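PDB 2X26: putative aliphatic sulfonates-binding protein from Escherichia coli, which probably serves as the periplasmic solute-binding component of an ABC transport system that takes up aliphatic sulfonates. Local coordinates for residues P84-S95 / G171-T179; S1-K11 / E31-G42. All blocks are in the same frame, centred on the assembly; numbering follows the deposited sequence.

The two contacts sit in different sheets of one chain, on opposite sides of its centre, with their own centres 34 Å apart and their nearest atoms about 11 Å apart. Contact 2 comes first and closes before contact 1 opens: it pairs strand 4-9 with strand 33-38 at one border of a five-stranded mixed sheet. Contact 1 pairs strand 87-92 with strand 172-177 at the border of a second sheet of the same kind. Each sheet probably forms the core of one lobe, as in other two-lobed periplasmic binding proteins, where the ligand is held between the lobes. Strand 186-191 returns the chain to the first sheet after contact 1.

Contact 1: residues P84-S95 / G171-T179; sequences PKAEVILVAENS and GVRVLKDGT
Arg173 reaches across to the turn that ends strand 87-92, and its NE gives a nearly straight hydrogen bond to Glu93 O (2.7 Å), which lies in the guanidinium plane. NH2 adds a weak bond to the same oxygen. Over one guanidinium face sits Val91 CG2, 3.7 Å above the plane. The bend at chi3 (85°) folds the arginine back over this valine, and Ile97 O, just beyond the turn, takes another bond from NH2. The turn itself, type I from Ala92 to Ser95, is closed by Ser95 N on Ala92 O; Glu93 N also bonds to Gly171 O at 2.7 Å.

Between the strands, the antiparallel register shifts by one at a classic beta bulge: Leu175 and Lys176 both face Ile89, whose O accepts from Leu175 N while its N donates to Lys176 O. Strand 172-177 is the border strand of a five-stranded mixed sheet, with 87-92 next inward. Leu175 CD2 touches Ile89 CG2 at 4.0 Å and also meets Val91 CG1. On the other face Val174 CG2 touches both Leu90 CD2 (3.9 Å) and Val88 CG1, and Tyr163 of helix 162-169 packs against all three residues. At the far end Gly178 N bonds to Pro84 O. Asp177 OD1 makes an Asx turn, receiving Thr179 N and Thr179 OG1 (2.8 Å) from the same face of its carboxylate.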
loop_
_atom_site.group_PDB
_atom_site.type_symbol
_atom_site.label_atom_id
_atom_site.label_comp_id
_atom_site.label_asym_id
_atom_site.label_seq_id
_atom_site.Cartn_x
_atom_site.Cartn_y
_atom_site.Cartn_z
ATOM N N PRO A 84 3.082 -9.450 -6.884
ATOM C CA PRO A 84 2.534 -10.829 -6.705
ATOM C C PRO A 84 3.480 -11.812 -6.029
ATOM O O PRO A 84 3.006 -12.705 -5.328
ATOM C CB PRO A 84 2.239 -11.279 -8.123
ATOM C CG PRO A 84 3.102 -10.427 -9.033
ATOM C CD PRO A 84 3.170 -9.070 -8.302
ATOM N N LYS A 85 4.784 -11.585 -6.158
ATOM C CA LYS A 85 5.802 -12.453 -5.559
ATOM C C LYS A 85 6.040 -12.200 -4.073
ATOM O O LYS A 85 6.765 -12.948 -3.440
ATOM C CB LYS A 85 7.130 -12.294 -6.296
ATOM C CG LYS A 85 7.017 -12.813 -7.745
ATOM C CD LYS A 85 8.244 -12.438 -8.584
ATOM C CE LYS A 85 8.494 -13.528 -9.676
ATOM N NZ LYS A 85 9.363 -13.108 -10.837
ATOM N N ALA A 86 5.394 -11.158 -3.548
ATOM C CA ALA A 86 5.540 -10.728 -2.171
ATOM C C ALA A 86 4.332 -11.133 -1.298
ATOM O O ALA A 86 4.315 -10.909 -0.097
ATOM C CB ALA A 86 5.685 -9.200 -2.199
ATOM N N GLU A 87 3.293 -11.704 -1.899
ATOM C CA GLU A 87 2.059 -12.039 -1.162
ATOM C C GLU A 87 1.830 -13.551 -1.373
ATOM O O GLU A 87 1.631 -13.969 -2.474
ATOM C CB GLU A 87 0.923 -11.177 -1.750
ATOM C CG GLU A 87 -0.425 -11.257 -1.034
ATOM C CD GLU A 87 -0.536 -10.180 0.067
ATOM O OE1 GLU A 87 -0.168 -9.023 -0.226
ATOM O OE2 GLU A 87 -0.984 -10.507 1.183
ATOM N N VAL A 88 1.883 -14.362 -0.312
ATOM C CA VAL A 88 1.972 -15.836 -0.449
ATOM C C VAL A 88 1.101 -16.674 0.489
ATOM O O VAL A 88 0.651 -16.194 1.534
ATOM C CB VAL A 88 3.442 -16.273 -0.253
ATOM C CG1 VAL A 88 4.350 -15.572 -1.278
ATOM C CG2 VAL A 88 3.904 -15.993 1.226
ATOM N N ILE A 89 0.864 -17.933 0.099
ATOM C CA ILE A 89 0.436 -18.976 1.021
ATOM C C ILE A 89 1.622 -19.921 1.236
ATOM O O ILE A 89 2.178 -20.468 0.250
ATOM C CB ILE A 89 -0.762 -19.759 0.435
ATOM C CG1 ILE A 89 -1.926 -18.821 0.157
ATOM C CG2 ILE A 89 -1.186 -20.928 1.378
ATOM C CD1 ILE A 89 -3.156 -19.522 -0.560
ATOM N N LEU A 90 2.035 -20.067 2.490
ATOM C CA LEU A 90 3.143 -20.930 2.838
ATOM C C LEU A 90 2.680 -22.214 3.442
ATOM O O LEU A 90 1.744 -22.235 4.244
ATOM C CB LEU A 90 4.010 -20.265 3.897
ATOM C CG LEU A 90 4.756 -18.992 3.525
ATOM C CD1 LEU A 90 5.354 -18.424 4.804
ATOM C CD2 LEU A 90 5.879 -19.263 2.466
ATOM N N VAL A 91 3.394 -23.277 3.110
ATOM C CA VAL A 91 3.214 -24.564 3.794
ATOM C C VAL A 91 4.578 -25.041 4.155
ATOM O O VAL A 91 5.552 -24.461 3.688
ATOM C CB VAL A 91 2.506 -25.622 2.900
ATOM C CG1 VAL A 91 1.083 -25.136 2.577
ATOM C CG2 VAL A 91 3.281 -25.804 1.562
ATOM N N ALA A 92 4.672 -26.091 4.975
ATOM C CA ALA A 92 5.989 -26.686 5.270
ATOM C C ALA A 92 6.555 -27.342 4.013
ATOM O O ALA A 92 5.768 -27.891 3.220
ATOM C CB ALA A 92 5.864 -27.707 6.444
ATOM N N GLU A 93 7.881 -27.302 3.788
ATOM C CA GLU A 93 8.491 -27.875 2.559
ATOM C C GLU A 93 7.956 -29.242 2.130
ATOM O O GLU A 93 7.551 -29.446 0.949
ATOM C CB GLU A 93 10.007 -27.976 2.721
ATOM C CG GLU A 93 10.692 -26.640 2.673
ATOM C CD GLU A 93 12.194 -26.724 2.893
ATOM O OE1 GLU A 93 12.633 -27.490 3.781
ATOM O OE2 GLU A 93 12.930 -25.999 2.179
ATOM N N ASN A 94 7.998 -30.195 3.070
ATOM C CA ASN A 94 7.657 -31.571 2.787
ATOM C C ASN A 94 6.185 -31.887 3.064
ATOM O O ASN A 94 5.781 -33.051 3.105
ATOM C CB ASN A 94 8.641 -32.509 3.497
ATOM C CG ASN A 94 10.088 -31.944 3.526
ATOM O OD1 ASN A 94 10.584 -31.485 4.574
ATOM N ND2 ASN A 94 10.762 -32.000 2.389
ATOM N N SER A 95 5.383 -30.829 3.191
ATOM C CA SER A 95 3.939 -30.988 3.314
ATOM C C SER A 95 3.402 -31.789 2.125
ATOM O O SER A 95 3.811 -31.530 0.992
ATOM C CB SER A 95 3.249 -29.619 3.280
ATOM O OG SER A 95 1.847 -29.831 3.344
ATOM N N GLY A 171 12.598 -24.498 5.870
ATOM C CA GLY A 171 11.544 -25.441 6.201
ATOM C C GLY A 171 10.216 -25.149 5.548
ATOM O O GLY A 171 9.310 -25.988 5.614
ATOM N N VAL A 172 10.107 -23.989 4.893
ATOM C CA VAL A 172 8.840 -23.593 4.264
ATOM C C VAL A 172 8.927 -23.416 2.760
ATOM O O VAL A 172 10.005 -23.225 2.178
ATOM C CB VAL A 172 8.186 -22.352 4.936
ATOM C CG1 VAL A 172 7.970 -22.592 6.421
ATOM C CG2 VAL A 172 9.012 -21.072 4.680
ATOM N N ARG A 173 7.759 -23.466 2.136
ATOM C CA ARG A 173 7.625 -23.451 0.700
ATOM C C ARG A 173 6.387 -22.611 0.335
ATOM O O ARG A 173 5.334 -22.621 1.024
ATOM C CB ARG A 173 7.545 -24.910 0.217
ATOM C CG ARG A 173 6.637 -25.251 -0.941
ATOM C CD ARG A 173 6.940 -26.670 -1.461
ATOM N NE ARG A 173 6.274 -27.752 -0.749
ATOM C CZ ARG A 173 4.998 -28.121 -0.899
ATOM N NH1 ARG A 173 4.177 -27.481 -1.714
ATOM N NH2 ARG A 173 4.535 -29.130 -0.174
ATOM N N VAL A 174 6.540 -21.825 -0.701
ATOM C CA VAL A 174 5.397 -21.080 -1.253
ATOM C C VAL A 174 4.476 -22.067 -2.003
ATOM O O VAL A 174 4.877 -22.648 -3.016
ATOM C CB VAL A 174 5.895 -19.957 -2.145
ATOM C CG1 VAL A 174 4.737 -19.287 -2.921
ATOM C CG2 VAL A 174 6.617 -18.918 -1.322
ATOM N N LEU A 175 3.260 -22.265 -1.503
ATOM C CA LEU A 175 2.246 -23.063 -2.212
ATOM C C LEU A 175 1.635 -22.268 -3.364
ATOM O O LEU A 175 1.296 -22.820 -4.421
ATOM C CB LEU A 175 1.141 -23.455 -1.231
ATOM C CG LEU A 175 0.009 -24.331 -1.771
ATOM C CD1 LEU A 175 0.534 -25.694 -1.968
ATOM C CD2 LEU A 175 -1.124 -24.291 -0.763
ATOM N N LYS A 176 1.480 -20.970 -3.153
ATOM C CA LYS A 176 0.772 -20.122 -4.115
ATOM C C LYS A 176 1.196 -18.690 -3.868
ATOM O O LYS A 176 1.266 -18.291 -2.735
ATOM C CB LYS A 176 -0.739 -20.294 -3.886
ATOM C CG LYS A 176 -1.646 -19.463 -4.773
ATOM C CD LYS A 176 -1.503 -19.841 -6.187
ATOM C CE LYS A 176 -2.600 -19.105 -6.965
ATOM N NZ LYS A 176 -2.524 -19.427 -8.386
ATOM N N ASP A 177 1.510 -17.938 -4.925
ATOM C CA ASP A 177 1.687 -16.479 -4.746
ATOM C C ASP A 177 0.632 -15.752 -5.572
ATOM O O ASP A 177 -0.287 -16.385 -6.124
ATOM C CB ASP A 177 3.127 -16.022 -5.031
ATOM C CG ASP A 177 3.507 -16.121 -6.505
ATOM O OD1 ASP A 177 2.616 -16.240 -7.395
ATOM O OD2 ASP A 177 4.720 -16.059 -6.814
ATOM N N GLY A 178 0.746 -14.437 -5.673
ATOM C CA GLY A 178 -0.351 -13.675 -6.287
ATOM C C GLY A 178 -0.301 -13.593 -7.793
ATOM O O GLY A 178 -1.088 -12.822 -8.407
ATOM N N THR A 179 0.598 -14.369 -8.397
ATOM C CA THR A 179 0.999 -14.169 -9.788
ATOM C C THR A 179 -0.128 -14.239 -10.794
ATOM O O THR A 179 -0.246 -13.382 -11.692
ATOM C CB THR A 179 2.101 -15.174 -10.223
ATOM O OG1 THR A 179 3.343 -14.790 -9.630
ATOM C CG2 THR A 179 2.285 -15.190 -11.737
#

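Contact 2: residues S1-K11 / E31-G42; sequences SPEALRIGYQK and ESKISWVEFPAG
Trp36 carries Ile7 on one face of its indole: CD1 stands 3.7 Å from the centroid of the six-membered ring, close to the ring normal, a CH-pi contact made by two side chains that run side by side. The edge of Trp36 is turned toward the face of Tyr9 in an offset edge-to-face pair, planes at 83°. Tyr9 in turn has Glu38 over one face, its CB 3.5 Å from Tyr9 CZ and its CG in CH-pi contact. With chi1 at 72°, the tyrosine CG sits between its own N and carbonyl carbon, which swings the ring across onto strand 33-38. Were this tyrosine an alanine, the edge of Trp36 would probably lose its aromatic partner and the Glu38 methylenes the ring they lie against.

Beneath these groups the strands run parallel, 4-9 beside the border strand 33-38, joined by a right-handed beta-alpha-beta crossover through helices 14-21 and 24-28. Leu25 of helix 24-28 covers Ile7 and Trp36, while Trp36 NE1 bonds to Glu26. The opposite face has Phe39, whose ring edge meets Gly8 CA at 3.8 Å. At the strand starts Ser32 OG donates to Pro2 O (2.8 Å) in the carbonyl plane and accepts from Ser1 OG. Past the other end, one water donates to both Gln10 OE1 and Pro40 O, while Gln10 NE2 bonds to Ser58 O.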
loop_
_atom_site.group_PDB
_atom_site.type_symbol
_atom_site.label_atom_id
_atom_site.label_comp_id
_atom_site.label_asym_id
_atom_site.label_seq_id
_atom_site.Cartn_x
_atom_site.Cartn_y
_atom_site.Cartn_z
ATOM N N SER A 1 3.137 25.343 -4.247
ATOM C CA SER A 1 3.235 24.378 -3.102
ATOM C C SER A 1 2.504 24.893 -1.834
ATOM O O SER A 1 2.447 26.103 -1.562
ATOM C CB SER A 1 4.697 24.004 -2.823
ATOM O OG SER A 1 5.283 24.860 -1.859
ATOM N N PRO A 2 1.889 23.984 -1.073
ATOM C CA PRO A 2 1.119 24.402 0.094
ATOM C C PRO A 2 2.016 24.730 1.299
ATOM O O PRO A 2 3.214 24.421 1.307
ATOM C CB PRO A 2 0.282 23.150 0.404
ATOM C CG PRO A 2 1.233 22.002 -0.025
ATOM C CD PRO A 2 1.831 22.526 -1.301
ATOM N N GLU A 3 1.412 25.323 2.327
ATOM C CA GLU A 3 2.129 25.664 3.560
ATOM C C GLU A 3 2.729 24.431 4.245
ATOM O O GLU A 3 3.820 24.493 4.832
ATOM C CB GLU A 3 1.199 26.397 4.524
ATOM C CG GLU A 3 1.938 27.129 5.622
ATOM C CD GLU A 3 1.071 28.165 6.275
ATOM O OE1 GLU A 3 0.150 28.676 5.587
ATOM O OE2 GLU A 3 1.311 28.467 7.460
ATOM N N ALA A 4 2.028 23.307 4.146
ATOM C CA ALA A 4 2.464 22.083 4.806
ATOM C C ALA A 4 1.981 20.843 4.065
ATOM O O ALA A 4 0.949 20.857 3.359
ATOM C CB ALA A 4 1.972 22.031 6.214
ATOM N N LEU A 5 2.772 19.789 4.245
ATOM C CA LEU A 5 2.463 18.491 3.733
ATOM C C LEU A 5 2.800 17.540 4.870
ATOM O O LEU A 5 3.979 17.312 5.188
ATOM C CB LEU A 5 3.282 18.183 2.485
ATOM C CG LEU A 5 3.185 16.701 2.112
ATOM C CD1 LEU A 5 1.750 16.221 1.828
ATOM C CD2 LEU A 5 4.107 16.403 0.911
ATOM N N ARG A 6 1.749 16.946 5.417
ATOM C CA ARG A 6 1.858 15.940 6.513
ATOM C C ARG A 6 1.608 14.562 5.932
ATOM O O ARG A 6 0.533 14.282 5.408
ATOM C CB ARG A 6 0.846 16.231 7.648
ATOM C CG ARG A 6 1.039 17.656 8.172
ATOM C CD ARG A 6 -0.170 18.111 8.951
ATOM N NE ARG A 6 -1.330 18.273 8.082
ATOM C CZ ARG A 6 -2.544 18.540 8.577
ATOM N NH1 ARG A 6 -2.725 18.611 9.901
ATOM N NH2 ARG A 6 -3.580 18.638 7.755
ATOM N N ILE A 7 2.631 13.723 6.019
ATOM C CA ILE A 7 2.635 12.457 5.272
ATOM C C ILE A 7 2.462 11.273 6.196
ATOM O O ILE A 7 3.243 11.089 7.149
ATOM C CB ILE A 7 3.954 12.278 4.473
ATOM C CG1 ILE A 7 4.181 13.510 3.571
ATOM C CG2 ILE A 7 3.917 10.946 3.743
ATOM C CD1 ILE A 7 5.574 13.635 2.978
ATOM N N GLY A 8 1.450 10.464 5.933
ATOM C CA GLY A 8 1.307 9.172 6.647
ATOM C C GLY A 8 2.014 8.073 5.896
ATOM O O GLY A 8 1.745 7.860 4.712
ATOM N N TYR A 9 2.898 7.362 6.572
ATOM C CA TYR A 9 3.653 6.269 5.871
ATOM C C TYR A 9 3.698 5.030 6.776
ATOM O O TYR A 9 3.442 5.136 7.976
ATOM C CB TYR A 9 5.069 6.732 5.515
ATOM C CG TYR A 9 6.046 6.883 6.699
ATOM C CD1 TYR A 9 7.007 5.876 6.964
ATOM C CD2 TYR A 9 6.014 7.997 7.523
ATOM C CE1 TYR A 9 7.867 6.000 8.022
ATOM C CE2 TYR A 9 6.900 8.138 8.611
ATOM C CZ TYR A 9 7.845 7.138 8.812
ATOM O OH TYR A 9 8.721 7.231 9.861
ATOM N N GLN A 10 4.046 3.876 6.188
ATOM C CA GLN A 10 4.240 2.643 6.948
ATOM C C GLN A 10 5.673 2.195 6.693
ATOM O O GLN A 10 6.336 2.673 5.761
ATOM C CB GLN A 10 3.261 1.588 6.485
ATOM C CG GLN A 10 1.757 2.042 6.661
ATOM C CD GLN A 10 0.801 0.985 6.134
ATOM O OE1 GLN A 10 0.797 -0.168 6.628
ATOM N NE2 GLN A 10 -0.017 1.355 5.140
ATOM N N LYS A 11 6.168 1.336 7.547
ATOM C CA LYS A 11 7.546 0.827 7.347
ATOM C C LYS A 11 7.820 0.299 5.954
ATOM O O LYS A 11 8.949 0.439 5.444
ATOM C CB LYS A 11 7.850 -0.232 8.395
ATOM C CG LYS A 11 8.084 0.306 9.741
ATOM C CD LYS A 11 8.358 -0.884 10.654
ATOM C CE LYS A 11 8.458 -0.460 12.104
ATOM N NZ LYS A 11 9.567 0.503 12.300
ATOM N N GLU A 31 9.925 25.525 0.882
ATOM C CA GLU A 31 8.922 26.451 1.309
ATOM C C GLU A 31 7.721 25.783 1.945
ATOM O O GLU A 31 6.778 26.455 2.376
ATOM C CB GLU A 31 8.490 27.221 0.076
ATOM C CG GLU A 31 7.665 28.369 0.326
ATOM C CD GLU A 31 7.953 29.483 -0.653
ATOM O OE1 GLU A 31 8.710 29.271 -1.659
ATOM O OE2 GLU A 31 7.412 30.563 -0.387
ATOM N N SER A 32 7.749 24.461 2.025
ATOM C CA SER A 32 6.669 23.734 2.640
ATOM C C SER A 32 7.233 23.107 3.852
ATOM O O SER A 32 8.405 22.653 3.859
ATOM C CB SER A 32 6.126 22.632 1.729
ATOM O OG SER A 32 5.652 23.199 0.505
ATOM N N LYS A 33 6.425 23.082 4.882
ATOM C CA LYS A 33 6.743 22.326 6.078
ATOM C C LYS A 33 6.378 20.860 5.850
ATOM O O LYS A 33 5.195 20.507 5.837
ATOM C CB LYS A 33 5.963 22.862 7.261
ATOM C CG LYS A 33 6.386 22.269 8.573
ATOM C CD LYS A 33 5.607 22.895 9.713
ATOM C CE LYS A 33 5.128 21.852 10.693
ATOM N NZ LYS A 33 4.494 22.516 11.854
ATOM N N ILE A 34 7.399 20.022 5.656
ATOM C CA ILE A 34 7.193 18.609 5.404
ATOM C C ILE A 34 7.242 17.912 6.761
ATOM O O ILE A 34 8.177 18.133 7.556
ATOM C CB ILE A 34 8.311 18.010 4.516
ATOM C CG1 ILE A 34 8.492 18.812 3.178
ATOM C CG2 ILE A 34 8.027 16.516 4.253
ATOM C CD1 ILE A 34 7.189 18.894 2.317
ATOM N N SER A 35 6.247 17.084 7.054
ATOM C CA SER A 35 6.284 16.240 8.266
ATOM C C SER A 35 5.845 14.786 7.983
ATOM O O SER A 35 5.105 14.493 7.029
ATOM C CB SER A 35 5.472 16.808 9.405
ATOM O OG SER A 35 4.114 16.919 9.070
ATOM N N TRP A 36 6.349 13.895 8.790
ATOM C CA TRP A 36 6.248 12.458 8.502
ATOM C C TRP A 36 5.622 11.823 9.748
ATOM O O TRP A 36 6.047 12.111 10.862
ATOM C CB TRP A 36 7.682 11.921 8.321
ATOM C CG TRP A 36 8.370 12.443 7.120
ATOM C CD1 TRP A 36 9.202 13.533 7.049
ATOM C CD2 TRP A 36 8.247 11.941 5.776
ATOM N NE1 TRP A 36 9.647 13.686 5.749
ATOM C CE2 TRP A 36 9.050 12.733 4.963
ATOM C CE3 TRP A 36 7.549 10.893 5.206
ATOM C CZ2 TRP A 36 9.179 12.507 3.574
ATOM C CZ3 TRP A 36 7.672 10.642 3.822
ATOM C CH2 TRP A 36 8.502 11.456 3.033
ATOM N N VAL A 37 4.607 10.989 9.554
ATOM C CA VAL A 37 3.951 10.313 10.639
ATOM C C VAL A 37 3.876 8.843 10.291
ATOM O O VAL A 37 3.173 8.444 9.336
ATOM C CB VAL A 37 2.494 10.851 10.857
ATOM C CG1 VAL A 37 1.913 10.201 12.075
ATOM C CG2 VAL A 37 2.553 12.353 11.011
ATOM N N GLU A 38 4.556 8.036 11.098
ATOM C CA GLU A 38 4.548 6.594 10.870
ATOM C C GLU A 38 3.323 5.960 11.518
ATOM O O GLU A 38 3.034 6.220 12.694
ATOM C CB GLU A 38 5.814 5.962 11.462
ATOM C CG GLU A 38 5.954 4.503 11.073
ATOM C CD GLU A 38 7.058 3.845 11.848
ATOM O OE1 GLU A 38 6.799 3.419 12.979
ATOM O OE2 GLU A 38 8.179 3.760 11.311
ATOM N N PHE A 39 2.605 5.161 10.745
ATOM C CA PHE A 39 1.469 4.405 11.261
ATOM C C PHE A 39 1.730 2.894 11.289
ATOM O O PHE A 39 2.466 2.381 10.429
ATOM C CB PHE A 39 0.248 4.680 10.366
ATOM C CG PHE A 39 -0.300 6.061 10.577
ATOM C CD1 PHE A 39 -1.254 6.294 11.546
ATOM C CD2 PHE A 39 0.186 7.127 9.818
ATOM C CE1 PHE A 39 -1.740 7.630 11.792
ATOM C CE2 PHE A 39 -0.279 8.431 10.009
ATOM C CZ PHE A 39 -1.227 8.685 11.014
ATOM N N PRO A 40 1.042 2.178 12.180
ATOM C CA PRO A 40 1.299 0.725 12.267
ATOM C C PRO A 40 0.611 -0.084 11.160
ATOM O O PRO A 40 1.038 -1.203 10.902
ATOM C CB PRO A 40 0.682 0.318 13.589
ATOM C CG PRO A 40 -0.360 1.405 13.885
ATOM C CD PRO A 40 0.186 2.687 13.300
ATOM N N ALA A 41 -0.396 0.506 10.509
ATOM C CA ALA A 41 -1.129 -0.149 9.409
ATOM C C ALA A 41 -1.998 0.874 8.653
ATOM O O ALA A 41 -2.244 1.990 9.158
ATOM C CB ALA A 41 -2.055 -1.281 10.009
ATOM N N GLY A 42 -2.495 0.478 7.466
ATOM C CA GLY A 42 -3.295 1.389 6.620
ATOM C C GLY A 42 -4.563 1.956 7.306
ATOM O O GLY A 42 -4.888 3.172 7.142
HETATM O O HOH W 1 5.659 26.662 5.416
HETATM O O HOH W 2 2.440 -1.126 8.648
HETATM O O HOH W 3 4.357 0.633 9.635
HETATM O O HOH W 4 9.107 2.634 14.872
#